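Local coordinates for lipoprotein (Streptococcus pneumoniae serotype 4, PDB 6JF1) that binds L-methionine as the substrate-binding protein of an ABC importer, to whose membrane components it probably delivers the amino acid, at residues 135-140 / 198-203; 146-151 / 167-172. All coordinates share one frame; numbering follows the deposited sequence.

In the fold
Both contacts lie in the same half of the two-lobed fold, their centres about 11 Å apart. Contact 1 is a parallel pairing of strands 134-138 and 198-201 inside a mixed sheet. Strand 134-138 leads directly into helix 141-153, whose outer side meets the loop 167-172 in contact 2, so contact 2 is nested within the chain loop that contact 1 closes. The layers join through Ala147, whose CB lies 3.6 Å from Val200 CG1. The helix thus packs against the sheet on one side and against the loop on another. The bound methionine meets both contacts, taking Asn202 and Asn203 from just past strand 198-201 and Arg146 from the helix.

Contact 1: residues 135-140 / 198-203; sequences IAVPND and AAVVNN. With ZN (zinc ion), chain G; MET (methionine), chain B.
Strands 135-138 and 198-201 run side by side in parallel, their axes 4.5 Å apart at closest approach and 14° from alignment. Ala136 lies opposite Ala199 and bonds to the residues either side of it: its N donates to Ala198 O (3.1 Å) and its O accepts from Val200 N (2.8 Å). Ile135 CA and Ala199 CA add CA-H...O contacts to Ala198 O and Ala136 O. On the far side of strand 134-138, Ile135 and Val137 bond to strand 180-184, making it an interior strand.

The small CB atoms of Ala136 and Ala199 meet 4.0 Å apart on one face. On the other, Val137 CG1 approaches Val200 CG2 beneath helix 141-153. Val200 holds CG1 anti to its backbone N (chi1 179°), which turns CG2 to Val137 and CG1 to Ala147. Beyond the paired residues, the Pro138 ring lies across Asn202, with CG 3.6 Å from OD1.

Both segments then leave the sheet for binding sites. Asn139 contributes its backbone O to a zinc ion (2.3 Å), completed by Glu144, Glu183 and two waters. Asn202 ND2 donates to the methionine carboxylate O (3.0 Å) and also to Asn143 OD1, while Asn143 ND2 in turn bonds to the helix-capping Asp140. Asn203 OD1 accepts from the ligand amino group (2.8 Å). The carboxamides therefore read the two charged ends of an amino acid separately, one donating and one accepting, with Asn143, also a pocket residue, holding the Asn202 amide through OD1.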
ATOM      1  N   ILE A 135       3.847  17.564  -9.404  1.00 28.06           N
ATOM      2  CA  ILE A 135       3.394  16.223  -9.140  1.00 26.99           C
ATOM      3  C   ILE A 135       3.912  15.781  -7.765  1.00 26.57           C
ATOM      4  O   ILE A 135       5.126  15.877  -7.466  1.00 27.98           O
ATOM      5  CB  ILE A 135       3.871  15.288 -10.268  1.00 29.05           C
ATOM      6  CG1 ILE A 135       3.405  15.803 -11.630  1.00 26.18           C
ATOM      7  CG2 ILE A 135       3.417  13.846 -10.018  1.00 26.58           C
ATOM      8  CD1 ILE A 135       3.574  14.795 -12.723  1.00 27.93           C
ATOM      9  N   ALA A 136       2.979  15.299  -6.938  1.00 27.04           N
ATOM     10  CA  ALA A 136       3.282  14.720  -5.605  1.00 25.81           C
ATOM     11  C   ALA A 136       3.498  13.211  -5.728  1.00 24.30           C
ATOM     12  O   ALA A 136       2.755  12.535  -6.447  1.00 24.11           O
ATOM     13  CB  ALA A 136       2.134  14.990  -4.665  1.00 25.10           C
ATOM     14  N   VAL A 137       4.502  12.709  -5.022  1.00 20.25           N
ATOM     15  CA  VAL A 137       4.810  11.279  -4.981  1.00 22.62           C
ATOM     16  C   VAL A 137       5.102  10.876  -3.523  1.00 20.34           C
ATOM     17  O   VAL A 137       5.453  11.721  -2.706  1.00 20.79           O
ATOM     18  CB  VAL A 137       5.999  10.918  -5.906  1.00 23.88           C
ATOM     19  CG1 VAL A 137       5.708  11.246  -7.369  1.00 23.80           C
ATOM     20  CG2 VAL A 137       7.319  11.547  -5.444  1.00 20.93           C
ATOM     21  N   PRO A 138       4.940   9.585  -3.181  1.00 21.39           N
ATOM     22  CA  PRO A 138       5.311   9.134  -1.838  1.00 21.56           C
ATOM     23  C   PRO A 138       6.818   9.338  -1.570  1.00 24.06           C
ATOM     24  O   PRO A 138       7.634   9.388  -2.490  1.00 23.87           O
ATOM     25  CB  PRO A 138       4.964   7.640  -1.788  1.00 21.92           C
ATOM     26  CG  PRO A 138       3.986   7.432  -2.930  1.00 22.56           C
ATOM     27  CD  PRO A 138       4.385   8.454  -3.977  1.00 22.76           C
ATOM     28  N   ASN A 139       7.197   9.429  -0.315  1.00 23.13           N
ATOM     29  CA  ASN A 139       8.566   9.814   0.017  1.00 23.35           C
ATOM     30  C   ASN A 139       9.295   8.636   0.678  1.00 26.27           C
ATOM     31  O   ASN A 139      10.433   8.776   1.042  1.00 26.37           O
ATOM     32  CB  ASN A 139       8.578  11.049   0.928  1.00 26.61           C
ATOM     33  CG  ASN A 139       7.972  10.817   2.308  1.00 27.15           C
ATOM     34  OD1 ASN A 139       7.538   9.718   2.638  1.00 25.96           O
ATOM     35  ND2 ASN A 139       7.928  11.847   3.145  1.00 27.32           N
ATOM     36  N   ASP A 140       8.667   7.478   0.897  1.00 22.63           N
ATOM     37  CA  ASP A 140       9.470   6.327   1.424  1.00 23.04           C
ATOM     38  C   ASP A 140      10.197   5.665   0.243  1.00 20.70           C
ATOM     39  O   ASP A 140       9.647   5.609  -0.844  1.00 21.40           O
ATOM     40  CB  ASP A 140       8.555   5.352   2.182  1.00 25.62           C
ATOM     41  CG  ASP A 140       7.507   4.795   1.228  1.00 27.99           C
ATOM     42  OD1 ASP A 140       6.574   5.583   0.858  1.00 24.97           O
ATOM     43  OD2 ASP A 140       7.686   3.606   0.783  1.00 27.88           O
ATOM     44  N   ALA A 198      -1.013  16.679 -10.357  1.00 29.09           N
ATOM     45  CA  ALA A 198      -1.205  15.228 -10.341  1.00 27.14           C
ATOM     46  C   ALA A 198      -0.490  14.675  -9.100  1.00 25.94           C
ATOM     47  O   ALA A 198       0.348  15.375  -8.528  1.00 24.41           O
ATOM     48  CB  ALA A 198      -0.687  14.588 -11.623  1.00 24.14           C
ATOM     49  N   ALA A 199      -0.835  13.444  -8.704  1.00 25.71           N
ATOM     50  CA  ALA A 199      -0.194  12.731  -7.533  1.00 25.69           C
ATOM     51  C   ALA A 199      -0.167  11.227  -7.805  1.00 25.41           C
ATOM     52  O   ALA A 199      -1.125  10.666  -8.379  1.00 23.20           O
ATOM     53  CB  ALA A 199      -0.935  13.007  -6.218  1.00 21.77           C
ATOM     54  N   VAL A 200       0.909  10.583  -7.383  1.00 24.12           N
ATOM     55  CA  VAL A 200       0.924   9.117  -7.340  1.00 24.30           C
ATOM     56  C   VAL A 200       0.409   8.683  -5.965  1.00 25.27           C
ATOM     57  O   VAL A 200       0.890   9.181  -4.903  1.00 24.55           O
ATOM     58  CB  VAL A 200       2.307   8.539  -7.690  1.00 24.16           C
ATOM     59  CG1 VAL A 200       2.332   7.006  -7.617  1.00 19.40           C
ATOM     60  CG2 VAL A 200       2.743   9.029  -9.075  1.00 22.17           C
ATOM     61  N   VAL A 201      -0.605   7.800  -6.006  1.00 23.29           N
ATOM     62  CA  VAL A 201      -1.326   7.441  -4.792  1.00 22.21           C
ATOM     63  C   VAL A 201      -1.454   5.916  -4.649  1.00 20.17           C
ATOM     64  O   VAL A 201      -2.059   5.250  -5.501  1.00 21.23           O
ATOM     65  CB  VAL A 201      -2.716   8.083  -4.767  1.00 22.31           C
ATOM     66  CG1 VAL A 201      -3.390   7.741  -3.446  1.00 20.39           C
ATOM     67  CG2 VAL A 201      -2.638   9.599  -4.997  1.00 21.83           C
ATOM     68  N   ASN A 202      -0.919   5.390  -3.551  1.00 17.59           N
ATOM     69  CA  ASN A 202      -1.098   3.994  -3.135  1.00 19.63           C
ATOM     70  C   ASN A 202      -2.581   3.686  -2.858  1.00 21.03           C
ATOM     71  O   ASN A 202      -3.313   4.530  -2.295  1.00 19.82           O
ATOM     72  CB  ASN A 202      -0.325   3.694  -1.856  1.00 19.04           C
ATOM     73  CG  ASN A 202       1.183   3.779  -2.025  1.00 19.22           C
ATOM     74  OD1 ASN A 202       1.778   4.817  -1.752  1.00 20.37           O
ATOM     75  ND2 ASN A 202       1.816   2.681  -2.416  1.00 18.95           N
ATOM     76  N   ASN A 203      -2.989   2.461  -3.191  1.00 19.84           N
ATOM     77  CA  ASN A 203      -4.398   1.974  -3.054  1.00 20.28           C
ATOM     78  C   ASN A 203      -4.917   2.204  -1.632  1.00 22.53           C
ATOM     79  O   ASN A 203      -6.137   2.415  -1.429  1.00 22.48           O
ATOM     80  CB  ASN A 203      -4.521   0.474  -3.373  1.00 21.23           C
ATOM     81  CG  ASN A 203      -3.886  -0.418  -2.314  1.00 21.76           C
ATOM     82  OD1 ASN A 203      -2.744  -0.200  -1.909  1.00 21.20           O
ATOM     83  ND2 ASN A 203      -4.621  -1.414  -1.845  1.00 20.07           N
TER
HETATM   84 ZN    ZN G 306      12.134  10.051   0.070  1.00 38.62          ZN
HETATM   85  N   MET B 301      -0.983  -1.580  -0.282  1.00 19.92           N
HETATM   86  CA  MET B 301       0.198  -0.736  -0.709  1.00 19.24           C
HETATM   87  C   MET B 301       0.444  -0.989  -2.197  1.00 20.37           C
HETATM   88  O   MET B 301       0.740  -0.038  -2.948  1.00 21.38           O
HETATM   89  CB  MET B 301       1.462  -1.121   0.075  1.00 19.03           C
HETATM   90  CG  MET B 301       2.578  -0.059  -0.031  1.00 16.76           C
HETATM   91  SD  MET B 301       4.044  -0.564   0.915  1.00 16.55           S
HETATM   92  CE  MET B 301       3.575  -0.075   2.583  1.00 14.85           C
HETATM   93  OXT MET B 301       0.279  -2.157  -2.655  1.00 19.41           O
HETATM   94  O   HOH W   1      14.365  10.329  -0.848  1.00 27.88           O
HETATM   95  O   HOH W   2      13.285   8.419  -0.156  1.00 28.55           O

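Contact 2: residues 146-151 / 167-172; sequences RALYLL and ATVANI. With MET (methionine), chain B.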
ATOM      1  N   ARG A 146       8.967   3.627  -7.031  1.00 21.77           N
ATOM      2  CA  ARG A 146       7.869   3.083  -7.810  1.00 19.92           C
ATOM      3  C   ARG A 146       7.151   4.213  -8.553  1.00 19.95           C
ATOM      4  O   ARG A 146       6.832   4.067  -9.734  1.00 21.16           O
ATOM      5  CB  ARG A 146       6.880   2.440  -6.831  1.00 20.31           C
ATOM      6  CG  ARG A 146       5.831   1.576  -7.509  1.00 21.68           C
ATOM      7  CD  ARG A 146       4.856   1.137  -6.441  1.00 19.97           C
ATOM      8  NE  ARG A 146       3.939   0.105  -6.937  1.00 18.78           N
ATOM      9  CZ  ARG A 146       2.985  -0.427  -6.171  1.00 18.65           C
ATOM     10  NH1 ARG A 146       2.835   0.001  -4.925  1.00 20.27           N
ATOM     11  NH2 ARG A 146       2.192  -1.365  -6.663  1.00 16.80           N
ATOM     12  N   ALA A 147       6.889   5.332  -7.859  1.00 18.95           N
ATOM     13  CA  ALA A 147       6.208   6.438  -8.457  1.00 21.63           C
ATOM     14  C   ALA A 147       7.062   7.030  -9.602  1.00 22.30           C
ATOM     15  O   ALA A 147       6.533   7.428 -10.626  1.00 22.94           O
ATOM     16  CB  ALA A 147       5.928   7.470  -7.384  1.00 18.26           C
ATOM     17  N   LEU A 148       8.367   7.151  -9.386  1.00 21.64           N
ATOM     18  CA  LEU A 148       9.268   7.747 -10.379  1.00 23.50           C
ATOM     19  C   LEU A 148       9.367   6.872 -11.635  1.00 27.15           C
ATOM     20  O   LEU A 148       9.325   7.396 -12.771  1.00 24.01           O
ATOM     21  CB  LEU A 148      10.643   7.972  -9.740  1.00 22.52           C
ATOM     22  CG  LEU A 148      10.646   9.094  -8.708  1.00 23.73           C
ATOM     23  CD1 LEU A 148      11.970   9.155  -7.976  1.00 22.82           C
ATOM     24  CD2 LEU A 148      10.323  10.423  -9.370  1.00 26.32           C
ATOM     25  N   TYR A 149       9.500   5.555 -11.458  1.00 24.97           N
ATOM     26  CA  TYR A 149       9.468   4.718 -12.651  1.00 24.90           C
ATOM     27  C   TYR A 149       8.122   4.849 -13.385  1.00 25.49           C
ATOM     28  O   TYR A 149       8.076   4.759 -14.613  1.00 23.32           O
ATOM     29  CB  TYR A 149       9.781   3.267 -12.303  1.00 22.37           C
ATOM     30  CG  TYR A 149      11.244   2.993 -12.086  1.00 26.58           C
ATOM     31  CD1 TYR A 149      12.126   2.952 -13.166  1.00 30.14           C
ATOM     32  CD2 TYR A 149      11.746   2.723 -10.819  1.00 23.88           C
ATOM     33  CE1 TYR A 149      13.476   2.665 -12.992  1.00 30.29           C
ATOM     34  CE2 TYR A 149      13.093   2.449 -10.627  1.00 27.21           C
ATOM     35  CZ  TYR A 149      13.956   2.420 -11.715  1.00 28.56           C
ATOM     36  OH  TYR A 149      15.269   2.111 -11.531  1.00 28.60           O
ATOM     37  N   LEU A 150       7.040   5.028 -12.632  1.00 26.02           N
ATOM     38  CA  LEU A 150       5.701   5.248 -13.188  1.00 27.14           C
ATOM     39  C   LEU A 150       5.676   6.535 -14.020  1.00 26.00           C
ATOM     40  O   LEU A 150       5.105   6.565 -15.128  1.00 25.42           O
ATOM     41  CB  LEU A 150       4.657   5.365 -12.069  1.00 28.47           C
ATOM     42  CG  LEU A 150       3.214   5.434 -12.581  1.00 31.52           C
ATOM     43  CD1 LEU A 150       2.705   4.039 -12.874  1.00 36.79           C
ATOM     44  CD2 LEU A 150       2.280   6.127 -11.615  1.00 34.34           C
ATOM     45  N   LEU A 151       6.253   7.600 -13.470  1.00 23.19           N
ATOM     46  CA  LEU A 151       6.251   8.866 -14.173  1.00 25.93           C
ATOM     47  C   LEU A 151       7.097   8.700 -15.451  1.00 25.44           C
ATOM     48  O   LEU A 151       6.756   9.256 -16.486  1.00 25.92           O
ATOM     49  CB  LEU A 151       6.814   9.971 -13.269  1.00 25.14           C
ATOM     50  CG  LEU A 151       5.952  10.422 -12.086  1.00 25.84           C
ATOM     51  CD1 LEU A 151       6.529  11.724 -11.506  1.00 24.80           C
ATOM     52  CD2 LEU A 151       4.494  10.625 -12.518  1.00 24.96           C
ATOM     53  N   ALA A 167      15.016   4.400  -7.625  1.00 29.12           N
ATOM     54  CA  ALA A 167      15.116   5.783  -8.106  1.00 26.63           C
ATOM     55  C   ALA A 167      14.736   6.762  -6.981  1.00 28.83           C
ATOM     56  O   ALA A 167      13.815   6.509  -6.184  1.00 25.73           O
ATOM     57  CB  ALA A 167      14.274   5.993  -9.346  1.00 24.35           C
ATOM     58  N   THR A 168      15.463   7.871  -6.919  1.00 26.42           N
ATOM     59  CA  THR A 168      15.087   9.002  -6.100  1.00 28.94           C
ATOM     60  C   THR A 168      14.926  10.194  -7.040  1.00 27.18           C
ATOM     61  O   THR A 168      15.245  10.126  -8.240  1.00 27.28           O
ATOM     62  CB  THR A 168      16.145   9.328  -5.033  1.00 31.99           C
ATOM     63  OG1 THR A 168      17.217  10.029  -5.664  1.00 36.82           O
ATOM     64  CG2 THR A 168      16.665   8.124  -4.279  1.00 30.86           C
ATOM     65  N   VAL A 169      14.431  11.279  -6.494  1.00 26.51           N
ATOM     66  CA  VAL A 169      14.230  12.483  -7.293  1.00 27.29           C
ATOM     67  C   VAL A 169      15.567  12.979  -7.888  1.00 28.98           C
ATOM     68  O   VAL A 169      15.595  13.499  -9.011  1.00 29.92           O
ATOM     69  CB  VAL A 169      13.483  13.569  -6.486  1.00 26.69           C
ATOM     70  CG1 VAL A 169      13.280  14.837  -7.293  1.00 28.92           C
ATOM     71  CG2 VAL A 169      12.136  13.070  -5.984  1.00 25.72           C
ATOM     72  N   ALA A 170      16.682  12.786  -7.183  1.00 26.91           N
ATOM     73  CA  ALA A 170      18.007  13.144  -7.726  1.00 31.90           C
ATOM     74  C   ALA A 170      18.348  12.299  -8.968  1.00 32.27           C
ATOM     75  O   ALA A 170      19.351  12.588  -9.605  1.00 31.13           O
ATOM     76  CB  ALA A 170      19.106  12.982  -6.677  1.00 28.84           C
ATOM     77  N   ASN A 171      17.561  11.282  -9.320  1.00 31.66           N
ATOM     78  CA  ASN A 171      17.926  10.440 -10.470  1.00 28.91           C
ATOM     79  C   ASN A 171      17.140  10.846 -11.704  1.00 28.52           C
ATOM     80  O   ASN A 171      17.173  10.125 -12.721  1.00 31.03           O
ATOM     81  CB  ASN A 171      17.646   8.958 -10.228  1.00 30.24           C
ATOM     82  CG  ASN A 171      18.497   8.370  -9.123  1.00 32.87           C
ATOM     83  OD1 ASN A 171      17.972   7.989  -8.080  1.00 32.59           O
ATOM     84  ND2 ASN A 171      19.795   8.255  -9.353  1.00 28.35           N
ATOM     85  N   ILE A 172      16.404  11.950 -11.630  1.00 28.06           N
ATOM     86  CA  ILE A 172      15.736  12.431 -12.810  1.00 30.17           C
ATOM     87  C   ILE A 172      16.782  13.054 -13.761  1.00 37.12           C
ATOM     88  O   ILE A 172      17.465  14.021 -13.389  1.00 36.16           O
ATOM     89  CB  ILE A 172      14.617  13.408 -12.437  1.00 30.91           C
ATOM     90  CG1 ILE A 172      13.607  12.741 -11.492  1.00 32.87           C
ATOM     91  CG2 ILE A 172      13.941  13.928 -13.703  1.00 32.04           C
ATOM     92  CD1 ILE A 172      12.390  13.585 -11.202  1.00 26.96           C
TER
HETATM   93  N   MET B 301      -0.983  -1.580  -0.282  1.00 19.92           N
HETATM   94  CA  MET B 301       0.198  -0.736  -0.709  1.00 19.24           C
HETATM   95  C   MET B 301       0.444  -0.989  -2.197  1.00 20.37           C
HETATM   96  O   MET B 301       0.740  -0.038  -2.948  1.00 21.38           O
HETATM   97  CB  MET B 301       1.462  -1.121   0.075  1.00 19.03           C
HETATM   98  CG  MET B 301       2.578  -0.059  -0.031  1.00 16.76           C
HETATM   99  SD  MET B 301       4.044  -0.564   0.915  1.00 16.55           S
HETATM  100  CE  MET B 301       3.575  -0.075   2.583  1.00 14.85           C
HETATM  101  OXT MET B 301       0.279  -2.157  -2.655  1.00 19.41           O
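The methionine carboxylate O is gripped by two donors, Asn202 of contact 1 and Arg146, whose NH1 reaches it at 2.9 Å with an N-H...O angle of 146°. With CG anti to the backbone N (chi1 -168°) and the chain extended from CG to NE, Arg146 reaches the ligand, presenting the edge of its guanidinium to the carboxylate; NE forms a salt bridge with Glu220, and Trp229 adds a cation-pi contact.

On the side of the helix turned from the ligand, Leu148 and Tyr149 meet the loop 167-172. Leu148 CD1 pushes tightly against the loop backbone, 3.3 Å from Thr168 C, and lies 4.1 Å from Ala167 CB. Its other methyl, CD2, reaches Ile172 CD1, the two side chains crossing at about a right angle. Tyr149 brings CE2 to 3.9 Å from Ala167 CB, obliquely to the ring, while its hydroxyl bonds to Ala165 O.

The loop keeps its shape by its own bonds: Asn171 OD1 accepts from Thr168 N on an in-plane lone pair (2.8 Å), and Asn171 N returns to Thr168 O. Between these residues the seam is held by apolar packing, with the polar tie, Ala167 N to Ser145 OG, one residue earlier in the helix, whereas the ligand side offers a positive charge that probably stabilises the methionine carboxylate.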